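PDB 3BY9: sensor protein from Vibrio cholerae, which probably works as the histidine kinase DctB of a two-component system, its sensor domain, the part modelled here, binding C4-dicarboxylates such as succinate. Local coordinates for residues Phe3-Leu8 against Gln223-Lys228; Ser163-Ala168 against Pro181-His186; Leu213-Asp218 against Asp236-Ser241. All coordinates share one frame; numbering follows the deposited sequence.

Interaction 1 of 3, residues Phe3-Leu8 against Gln223-Lys228; sequences FQYQAL and QSEWRK
The phenol oxygen of Tyr5 is held twice: it donates to Glu225 OE2 over 2.6 Å from OH, and it accepts a hydrogen from water 1. This joins the first turn of the long N-terminal helix 5-27 to strand 223-226, an outermost strand of the antiparallel sheet in what is probably the membrane-proximal PAS-like (PDC) subdomain, as in other DctB sensor domains. Water 1 donates a second time, to the carbonyl of Ser224, 2.9 Å from its O, so the hydroxyl is linked to side chain and backbone of the strand at once. The tyrosine leaves the helix with CG anti to the backbone N (chi1 -160°), which carries the ring out to the strand. Glu225, extended beyond CG, meets it at the ring edge; the ring and carboxylate planes are 26° apart, nearly coplanar, and OE2 offers the lone pair turned away from OE1. OE1 meets the cations. Arg227 NH2 reaches Glu225 OE1 at 2.8 Å as a salt bridge, the oxygen lying near the guanidinium plane, and Lys258, whose backbone oxygen binds calcium, adds another bridge to OE1. Two positive partners would be expected to favour the charged carboxylate. Further along the helix the link is looser and runs wholly through solvent: water 2 accepts from Gln6 NE2 at 3.2 Å and donates to Gln223 OE1 at 3.0 Å.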
loop_
_atom_site.group_PDB
_atom_site.type_symbol
_atom_site.label_atom_id
_atom_site.label_comp_id
_atom_site.label_asym_id
_atom_site.label_seq_id
_atom_site.Cartn_x
_atom_site.Cartn_y
_atom_site.Cartn_z
ATOM N N PHE A 3 7.287 24.675 27.554
ATOM C CA PHE A 3 8.497 24.176 28.203
ATOM C C PHE A 3 8.508 22.676 27.949
ATOM O O PHE A 3 9.473 21.990 28.272
ATOM C CB PHE A 3 8.520 24.490 29.724
ATOM C CG PHE A 3 7.438 23.800 30.531
ATOM C CD1 PHE A 3 7.533 22.448 30.847
ATOM C CD2 PHE A 3 6.342 24.518 31.002
ATOM C CE1 PHE A 3 6.545 21.821 31.622
ATOM C CE2 PHE A 3 5.349 23.905 31.778
ATOM C CZ PHE A 3 5.451 22.552 32.089
ATOM N N GLN A 4 7.415 22.180 27.358
ATOM C CA GLN A 4 7.295 20.770 27.036
ATOM C C GLN A 4 7.324 20.497 25.515
ATOM O O GLN A 4 7.353 19.346 25.132
ATOM C CB GLN A 4 5.987 20.194 27.589
ATOM C CG GLN A 4 6.016 19.818 29.078
ATOM C CD GLN A 4 4.783 19.014 29.495
ATOM O OE1 GLN A 4 4.769 18.365 30.549
ATOM N NE2 GLN A 4 3.745 19.061 28.671
ATOM N N TYR A 5 7.338 21.529 24.675
ATOM C CA TYR A 5 7.289 21.335 23.202
ATOM C C TYR A 5 8.492 20.547 22.675
ATOM O O TYR A 5 8.327 19.560 21.925
ATOM C CB TYR A 5 7.173 22.720 22.536
ATOM C CG TYR A 5 6.645 22.778 21.123
ATOM C CD1 TYR A 5 5.503 23.522 20.816
ATOM C CD2 TYR A 5 7.324 22.140 20.068
ATOM C CE1 TYR A 5 5.043 23.639 19.478
ATOM C CE2 TYR A 5 6.870 22.247 18.738
ATOM C CZ TYR A 5 5.733 22.998 18.449
ATOM O OH TYR A 5 5.277 23.132 17.149
ATOM N N GLN A 6 9.709 20.934 23.067
ATOM C CA GLN A 6 10.868 20.193 22.552
ATOM C C GLN A 6 10.833 18.728 23.000
ATOM O O GLN A 6 11.166 17.824 22.243
ATOM C CB GLN A 6 12.194 20.856 22.990
ATOM C CG GLN A 6 13.440 20.216 22.335
ATOM C CD GLN A 6 13.431 20.353 20.821
ATOM O OE1 GLN A 6 13.373 21.453 20.305
ATOM N NE2 GLN A 6 13.498 19.210 20.094
ATOM N N ALA A 7 10.412 18.484 24.236
ATOM C CA ALA A 7 10.342 17.128 24.749
ATOM C C ALA A 7 9.325 16.305 23.930
ATOM O O ALA A 7 9.544 15.129 23.670
ATOM C CB ALA A 7 9.951 17.143 26.234
ATOM N N LEU A 8 8.245 16.943 23.510
ATOM C CA LEU A 8 7.250 16.245 22.707
ATOM C C LEU A 8 7.880 15.920 21.334
ATOM O O LEU A 8 7.727 14.818 20.819
ATOM C CB LEU A 8 6.028 17.127 22.531
ATOM C CG LEU A 8 4.924 16.574 21.593
ATOM C CD1 LEU A 8 4.471 15.179 22.093
ATOM C CD2 LEU A 8 3.738 17.528 21.591
ATOM N N GLN A 223 9.383 18.711 11.201
ATOM C CA GLN A 223 8.644 19.112 12.413
ATOM C C GLN A 223 7.833 20.332 12.045
ATOM O O GLN A 223 8.382 21.354 11.607
ATOM C CB GLN A 223 9.616 19.410 13.559
ATOM C CG GLN A 223 10.419 18.172 13.968
ATOM C CD GLN A 223 11.563 18.488 14.919
ATOM O OE1 GLN A 223 12.149 19.577 14.851
ATOM N NE2 GLN A 223 11.903 17.539 15.819
ATOM N N SER A 224 6.504 20.240 12.192
ATOM C CA SER A 224 5.658 21.370 11.796
ATOM C C SER A 224 4.401 21.425 12.640
ATOM O O SER A 224 4.359 20.790 13.689
ATOM C CB SER A 224 5.254 21.207 10.324
ATOM O OG SER A 224 4.730 22.427 9.844
ATOM N N GLU A 225 3.431 22.240 12.204
ATOM C CA GLU A 225 2.125 22.330 12.895
ATOM C C GLU A 225 1.092 22.371 11.817
ATOM O O GLU A 225 1.324 22.979 10.763
ATOM C CB GLU A 225 1.982 23.601 13.755
ATOM C CG GLU A 225 2.929 23.638 14.940
ATOM C CD GLU A 225 2.646 24.782 15.894
ATOM O OE1 GLU A 225 1.720 25.565 15.612
ATOM O OE2 GLU A 225 3.363 24.891 16.907
ATOM N N TRP A 226 -0.032 21.707 12.064
ATOM C CA TRP A 226 -1.153 21.681 11.120
ATOM C C TRP A 226 -2.265 22.454 11.820
ATOM O O TRP A 226 -2.588 22.156 12.959
ATOM C CB TRP A 226 -1.624 20.258 10.873
ATOM C CG TRP A 226 -0.679 19.439 10.022
ATOM C CD1 TRP A 226 0.573 19.801 9.572
ATOM C CD2 TRP A 226 -0.897 18.095 9.571
ATOM N NE1 TRP A 226 1.145 18.744 8.870
ATOM C CE2 TRP A 226 0.268 17.694 8.857
ATOM C CE3 TRP A 226 -1.965 17.186 9.709
ATOM C CZ2 TRP A 226 0.397 16.418 8.280
ATOM C CZ3 TRP A 226 -1.831 15.891 9.138
ATOM C CH2 TRP A 226 -0.648 15.533 8.431
ATOM N N ARG A 227 -2.834 23.429 11.134
ATOM C CA ARG A 227 -3.904 24.227 11.738
ATOM C C ARG A 227 -5.033 24.431 10.767
ATOM O O ARG A 227 -4.919 24.116 9.589
ATOM C CB ARG A 227 -3.373 25.593 12.187
ATOM C CG ARG A 227 -3.263 26.643 11.100
ATOM C CD ARG A 227 -2.691 27.933 11.701
ATOM N NE ARG A 227 -1.342 27.675 12.217
ATOM C CZ ARG A 227 -1.054 27.254 13.450
ATOM N NH1 ARG A 227 -2.023 27.050 14.344
ATOM N NH2 ARG A 227 0.208 26.984 13.776
ATOM N N LYS A 228 -6.178 24.891 11.286
ATOM C CA LYS A 228 -7.318 25.172 10.435
ATOM C C LYS A 228 -7.337 26.685 10.210
ATOM O O LYS A 228 -6.754 27.447 10.980
ATOM C CB LYS A 228 -8.643 24.717 11.112
ATOM C CG LYS A 228 -8.730 23.194 11.250
ATOM C CD LYS A 228 -8.926 22.568 9.900
ATOM C CE LYS A 228 -8.915 21.069 9.974
ATOM N NZ LYS A 228 -10.107 20.652 10.810
HETATM O O HOH W 1 6.684 21.729 15.135
HETATM O O HOH W 2 13.933 20.318 17.096
#

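Interaction 2 of 3, residues Ser163-Ala168 against Pro181-His186; sequences SSYFVA and PAWLFH
Val167 CG1 meets the indole of Trp183 at its edge, close to the ring plane, 3.8 Å from CE3. This is the tight end of the contact, where strand 165-169, an outermost strand of the antiparallel sheet in the probable membrane-proximal PAS-like subdomain, packs against the loop that follows strand 175-176. With CG1 anti to its own carbonyl carbon (chi1 -69°), the valine presents this methyl to the benzene part of the indole, and the two side chains run at about a right angle to each other. Val167 is buried. Trp183 also touches Leu255 of the neighbouring strand 250-257 and meets the Trp215 ring edge-to-face.

Two residues earlier on the same strand the fit is slacker. Tyr165 CB stays 4.2 Å from Trp183 CZ3, and the tyrosine ring is inclined at 55° to the six-membered ring of the indole, with 5.9 Å between centroids. Tyr165 is partly exposed, so this is the side nearer solvent.

The loop brings its tryptophan up on a 3-10 turn, residues 181-183, in which Leu184 N bonds to Pro181 O. A type II beta turn from Trp183 to His186 follows directly, closed by His186 N on Trp183 O. Within the turn, His186 ND1 donates to Leu184 O at 3.0 Å, the carbonyl oxygen lying in the imidazole plane while the donor stands well above the carbonyl plane.

Between strand and loop the touching atoms are all carbon. The join therefore probably rests on shape and apolar burial rather than on directional polar bonds; those within the 181-186 segment serve its own turns.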
loop_
_atom_site.group_PDB
_atom_site.type_symbol
_atom_site.label_atom_id
_atom_site.label_comp_id
_atom_site.label_asym_id
_atom_site.label_seq_id
_atom_site.Cartn_x
_atom_site.Cartn_y
_atom_site.Cartn_z
ATOM N N SER A 163 -2.439 8.740 22.924
ATOM C CA SER A 163 -2.303 10.175 23.100
ATOM C C SER A 163 -1.827 10.894 21.829
ATOM O O SER A 163 -1.705 12.115 21.833
ATOM C CB SER A 163 -1.289 10.465 24.267
ATOM O OG SER A 163 -0.029 9.885 23.991
ATOM N N SER A 164 -1.638 10.144 20.743
ATOM C CA SER A 164 -1.170 10.728 19.470
ATOM C C SER A 164 -1.721 9.832 18.349
ATOM O O SER A 164 -2.163 8.702 18.602
ATOM C CB SER A 164 0.351 10.749 19.422
ATOM O OG SER A 164 0.910 9.450 19.534
ATOM N N TYR A 165 -1.690 10.353 17.133
ATOM C CA TYR A 165 -2.242 9.646 15.992
ATOM C C TYR A 165 -1.216 9.537 14.927
ATOM O O TYR A 165 -0.230 10.293 14.924
ATOM C CB TYR A 165 -3.425 10.452 15.394
ATOM C CG TYR A 165 -4.522 10.764 16.385
ATOM C CD1 TYR A 165 -5.628 9.892 16.535
ATOM C CD2 TYR A 165 -4.376 11.837 17.268
ATOM C CE1 TYR A 165 -6.581 10.091 17.565
ATOM C CE2 TYR A 165 -5.306 12.014 18.330
ATOM C CZ TYR A 165 -6.390 11.127 18.448
ATOM O OH TYR A 165 -7.238 11.287 19.516
ATOM N N PHE A 166 -1.413 8.582 14.009
ATOM C CA PHE A 166 -0.471 8.590 12.882
ATOM C C PHE A 166 -1.241 8.558 11.578
ATOM O O PHE A 166 -2.405 8.139 11.511
ATOM C CB PHE A 166 0.487 7.372 12.902
ATOM C CG PHE A 166 -0.043 6.182 12.137
ATOM C CD1 PHE A 166 0.233 6.029 10.792
ATOM C CD2 PHE A 166 -0.872 5.250 12.770
ATOM C CE1 PHE A 166 -0.309 4.958 10.065
ATOM C CE2 PHE A 166 -1.421 4.179 12.052
ATOM C CZ PHE A 166 -1.128 4.040 10.680
ATOM N N VAL A 167 -0.610 9.079 10.524
ATOM C CA VAL A 167 -1.185 8.877 9.187
ATOM C C VAL A 167 0.026 8.502 8.303
ATOM O O VAL A 167 1.160 8.839 8.661
ATOM C CB VAL A 167 -1.811 10.130 8.528
ATOM C CG1 VAL A 167 -3.110 10.507 9.307
ATOM C CG2 VAL A 167 -0.821 11.336 8.525
ATOM N N ALA A 168 -0.237 7.793 7.198
ATOM C CA ALA A 168 0.806 7.499 6.197
ATOM C C ALA A 168 0.257 8.173 4.974
ATOM O O ALA A 168 -0.841 7.835 4.510
ATOM C CB ALA A 168 0.944 5.995 5.969
ATOM N N PRO A 181 -9.521 6.008 11.233
ATOM C CA PRO A 181 -10.067 5.547 9.943
ATOM C C PRO A 181 -10.922 6.509 9.152
ATOM O O PRO A 181 -11.054 6.382 7.925
ATOM C CB PRO A 181 -10.835 4.260 10.317
ATOM C CG PRO A 181 -10.125 3.796 11.563
ATOM C CD PRO A 181 -9.851 5.078 12.330
ATOM N N ALA A 182 -11.509 7.482 9.843
ATOM C CA ALA A 182 -12.344 8.455 9.158
ATOM C C ALA A 182 -11.518 9.317 8.205
ATOM O O ALA A 182 -12.064 9.930 7.291
ATOM C CB ALA A 182 -13.023 9.356 10.183
ATOM N N TRP A 183 -10.206 9.387 8.439
ATOM C CA TRP A 183 -9.340 10.238 7.587
ATOM C C TRP A 183 -8.845 9.471 6.342
ATOM O O TRP A 183 -8.231 10.082 5.435
ATOM C CB TRP A 183 -8.125 10.760 8.392
ATOM C CG TRP A 183 -8.457 11.611 9.626
ATOM C CD1 TRP A 183 -9.645 12.259 9.883
ATOM C CD2 TRP A 183 -7.592 11.916 10.721
ATOM N NE1 TRP A 183 -9.555 12.955 11.071
ATOM C CE2 TRP A 183 -8.311 12.760 11.609
ATOM C CE3 TRP A 183 -6.276 11.554 11.054
ATOM C CZ2 TRP A 183 -7.750 13.241 12.796
ATOM C CZ3 TRP A 183 -5.731 12.019 12.228
ATOM C CH2 TRP A 183 -6.472 12.859 13.095
ATOM N N LEU A 184 -9.103 8.168 6.268
ATOM C CA LEU A 184 -8.651 7.391 5.078
ATOM C C LEU A 184 -9.206 7.963 3.788
ATOM O O LEU A 184 -10.373 8.314 3.721
ATOM C CB LEU A 184 -9.073 5.909 5.171
ATOM C CG LEU A 184 -8.346 5.127 6.288
ATOM C CD1 LEU A 184 -8.924 3.695 6.320
ATOM C CD2 LEU A 184 -6.829 5.074 6.080
ATOM N N PHE A 185 -8.365 8.032 2.755
ATOM C CA PHE A 185 -8.737 8.529 1.445
ATOM C C PHE A 185 -9.111 10.029 1.419
ATOM O O PHE A 185 -9.783 10.464 0.493
ATOM C CB PHE A 185 -9.851 7.679 0.810
ATOM C CG PHE A 185 -9.545 6.194 0.786
ATOM C CD1 PHE A 185 -8.424 5.710 0.124
ATOM C CD2 PHE A 185 -10.363 5.296 1.461
ATOM C CE1 PHE A 185 -8.105 4.326 0.142
ATOM C CE2 PHE A 185 -10.063 3.920 1.489
ATOM C CZ PHE A 185 -8.924 3.443 0.826
ATOM N N HIS A 186 -8.702 10.792 2.439
ATOM C CA HIS A 186 -8.882 12.243 2.427
ATOM C C HIS A 186 -7.476 12.815 2.263
ATOM O O HIS A 186 -6.473 12.202 2.646
ATOM C CB HIS A 186 -9.407 12.783 3.752
ATOM C CG HIS A 186 -10.833 12.439 4.023
ATOM N ND1 HIS A 186 -11.300 11.138 4.060
ATOM C CD2 HIS A 186 -11.899 13.239 4.271
ATOM C CE1 HIS A 186 -12.597 11.158 4.335
ATOM N NE2 HIS A 186 -12.980 12.419 4.469
#

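Interaction 3 of 3, residues Leu213-Asp218 against Asp236-Ser241; sequences LGWQGD and DDYIVS. With CA (calcium ion), chain D.
Beside the second calcium site of the sensor domain, the indole of Trp215 fastens the loop after helix 193-202 to the residues leading into strand 238-245. Its NE1 donates to Asp236 O over 3.0 Å, almost straight at 173°, with the oxygen in the indole plane and the N-H pointing nearly down the carbonyl axis. Asp236 OD2, set off from the indole plane, lies 3.8 Å from Trp215 CZ2, the two side chains crossing at about a right angle; OD1 is salt-bridged to Lys228, whose side chain also makes a cation-pi contact with Trp215. Tyr238 closes up with CE2 3.6 Å from Trp215 CZ2, its ring plane at 85° to that of the indole's six-membered ring and the centroids 5.6 Å apart.

Between these two partners, the CB of Asp237 points away from the loop. Its CG sits between the backbone N and the carbonyl carbon (chi1 53°), which places OD1 on the calcium at 2.5 Å. Four waters and the backbone oxygen of Lys258 complete the site. Water 3 also donates to Asp237 OD2 at 2.8 Å, and water 4 to the backbone O of the same residue, so the metal's hydration shell braces the aspartate.

Around this buried contact, Trp215 packs on Trp226 of strand 223-226, Tyr238 rests on Leu255 and Pro257 of strand 250-257, and Ile239 turns to Tyr5, Leu8 and Leu9 of helix 5-27.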
loop_
_atom_site.group_PDB
_atom_site.type_symbol
_atom_site.label_atom_id
_atom_site.label_comp_id
_atom_site.label_asym_id
_atom_site.label_seq_id
_atom_site.Cartn_x
_atom_site.Cartn_y
_atom_site.Cartn_z
ATOM N N LEU A 213 -9.131 17.313 4.285
ATOM C CA LEU A 213 -9.247 17.484 5.747
ATOM C C LEU A 213 -9.077 18.968 6.094
ATOM O O LEU A 213 -9.309 19.377 7.243
ATOM C CB LEU A 213 -8.197 16.644 6.471
ATOM C CG LEU A 213 -8.432 15.133 6.287
ATOM C CD1 LEU A 213 -7.232 14.360 6.814
ATOM C CD2 LEU A 213 -9.702 14.682 6.998
ATOM N N GLY A 214 -8.581 19.736 5.121
ATOM C CA GLY A 214 -8.487 21.173 5.277
ATOM C C GLY A 214 -7.447 21.746 6.194
ATOM O O GLY A 214 -7.594 22.885 6.634
ATOM N N TRP A 215 -6.386 20.989 6.484
ATOM C CA TRP A 215 -5.350 21.527 7.375
ATOM C C TRP A 215 -4.386 22.382 6.564
ATOM O O TRP A 215 -4.240 22.179 5.354
ATOM C CB TRP A 215 -4.536 20.383 8.025
ATOM C CG TRP A 215 -5.117 19.848 9.319
ATOM C CD1 TRP A 215 -5.400 20.565 10.445
ATOM C CD2 TRP A 215 -5.389 18.475 9.634
ATOM N NE1 TRP A 215 -5.834 19.717 11.455
ATOM C CE2 TRP A 215 -5.830 18.432 10.979
ATOM C CE3 TRP A 215 -5.292 17.276 8.906
ATOM C CZ2 TRP A 215 -6.177 17.231 11.617
ATOM C CZ3 TRP A 215 -5.633 16.073 9.548
ATOM C CH2 TRP A 215 -6.069 16.073 10.886
ATOM N N GLN A 216 -3.732 23.305 7.248
ATOM C CA GLN A 216 -2.746 24.176 6.613
ATOM C C GLN A 216 -1.492 24.009 7.398
ATOM O O GLN A 216 -1.542 23.836 8.617
ATOM C CB GLN A 216 -3.230 25.637 6.667
ATOM C CG GLN A 216 -4.529 25.776 5.874
ATOM C CD GLN A 216 -5.162 27.160 5.905
ATOM O OE1 GLN A 216 -6.154 27.397 5.214
ATOM N NE2 GLN A 216 -4.600 28.075 6.699
ATOM N N GLY A 217 -0.356 24.074 6.699
ATOM C CA GLY A 217 0.930 23.909 7.350
ATOM C C GLY A 217 1.980 23.443 6.367
ATOM O O GLY A 217 1.661 23.156 5.216
ATOM N N ASP A 218 3.226 23.390 6.823
ATOM C CA ASP A 218 4.326 22.940 5.966
ATOM C C ASP A 218 4.359 21.427 5.955
ATOM O O ASP A 218 4.894 20.788 6.878
ATOM C CB ASP A 218 5.672 23.457 6.467
ATOM C CG ASP A 218 6.808 23.074 5.525
ATOM O OD1 ASP A 218 6.548 22.340 4.559
ATOM O OD2 ASP A 218 7.961 23.527 5.755
ATOM N N ASP A 236 -8.823 22.403 15.417
ATOM C CA ASP A 236 -8.111 21.221 15.918
ATOM C C ASP A 236 -6.710 21.280 15.315
ATOM O O ASP A 236 -6.469 20.739 14.239
ATOM C CB ASP A 236 -8.828 19.909 15.552
ATOM C CG ASP A 236 -9.159 19.777 14.079
ATOM O OD1 ASP A 236 -9.456 20.808 13.420
ATOM O OD2 ASP A 236 -9.158 18.629 13.567
ATOM N N ASP A 237 -5.812 21.968 16.013
ATOM C CA ASP A 237 -4.445 22.062 15.522
ATOM C C ASP A 237 -3.553 21.041 16.181
ATOM O O ASP A 237 -3.816 20.561 17.293
ATOM C CB ASP A 237 -3.884 23.463 15.665
ATOM C CG ASP A 237 -4.007 24.013 17.069
ATOM O OD1 ASP A 237 -4.767 23.441 17.893
ATOM O OD2 ASP A 237 -3.338 25.027 17.330
ATOM N N TYR A 238 -2.487 20.702 15.476
ATOM C CA TYR A 238 -1.573 19.650 15.919
ATOM C C TYR A 238 -0.124 19.956 15.753
ATOM O O TYR A 238 0.238 20.678 14.836
ATOM C CB TYR A 238 -1.792 18.389 15.061
ATOM C CG TYR A 238 -3.094 17.697 15.357
ATOM C CD1 TYR A 238 -3.138 16.629 16.225
ATOM C CD2 TYR A 238 -4.285 18.178 14.817
ATOM C CE1 TYR A 238 -4.331 16.019 16.578
ATOM C CE2 TYR A 238 -5.520 17.580 15.182
ATOM C CZ TYR A 238 -5.517 16.504 16.057
ATOM O OH TYR A 238 -6.706 15.918 16.431
ATOM N N ILE A 239 0.691 19.346 16.608
ATOM C CA ILE A 239 2.153 19.417 16.422
ATOM C C ILE A 239 2.430 18.095 15.622
ATOM O O ILE A 239 2.038 17.023 16.046
ATOM C CB ILE A 239 2.895 19.405 17.758
ATOM C CG1 ILE A 239 2.582 20.734 18.483
ATOM C CG2 ILE A 239 4.475 19.251 17.526
ATOM C CD1 ILE A 239 2.950 20.713 19.960
ATOM N N VAL A 240 3.141 18.185 14.493
ATOM C CA VAL A 240 3.283 17.005 13.616
ATOM C C VAL A 240 4.721 16.728 13.246
ATOM O O VAL A 240 5.419 17.661 12.821
ATOM C CB VAL A 240 2.520 17.247 12.289
ATOM C CG1 VAL A 240 2.528 16.008 11.451
ATOM C CG2 VAL A 240 1.041 17.610 12.573
ATOM N N SER A 241 5.183 15.501 13.478
ATOM C CA SER A 241 6.547 15.135 13.069
ATOM C C SER A 241 6.425 14.125 11.953
ATOM O O SER A 241 5.582 13.230 12.000
ATOM C CB SER A 241 7.338 14.565 14.238
ATOM O OG SER A 241 7.484 15.624 15.198
HETATM CA CA CA D . -5.428 23.433 20.256
HETATM O O HOH W 3 -4.076 25.440 19.990
HETATM O O HOH W 4 -5.945 21.043 19.209
HETATM O O HOH W 5 -7.076 22.027 21.598
HETATM O O HOH W 6 -7.332 24.670 19.493
#

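In the fold
All three contacts gather on one four-stranded antiparallel sheet, where strands 223-226 and 238-245 are neighbours. The centres of interactions 1 and 3 are about 10 Å apart, and a 2.7 Å salt bridge from Lys228 NZ to Asp236 OD1 joins them. Interaction 2, its centre about 12 Å from that of interaction 3, meets it where Trp183 CD1 lies 3.8 Å from Leu213 CD2; towards interaction 1, about 18 Å away between centres, Val167 CG2 lies 4.2 Å from Trp226 CH2. The second calcium, held by Asp237 of interaction 3 and by Lys258, is about 9 Å from the Glu225 side chain and about 12 Å from that of Tyr165. The residues that bind succinate, from Arg104 to Lys149, belong to none of these segments.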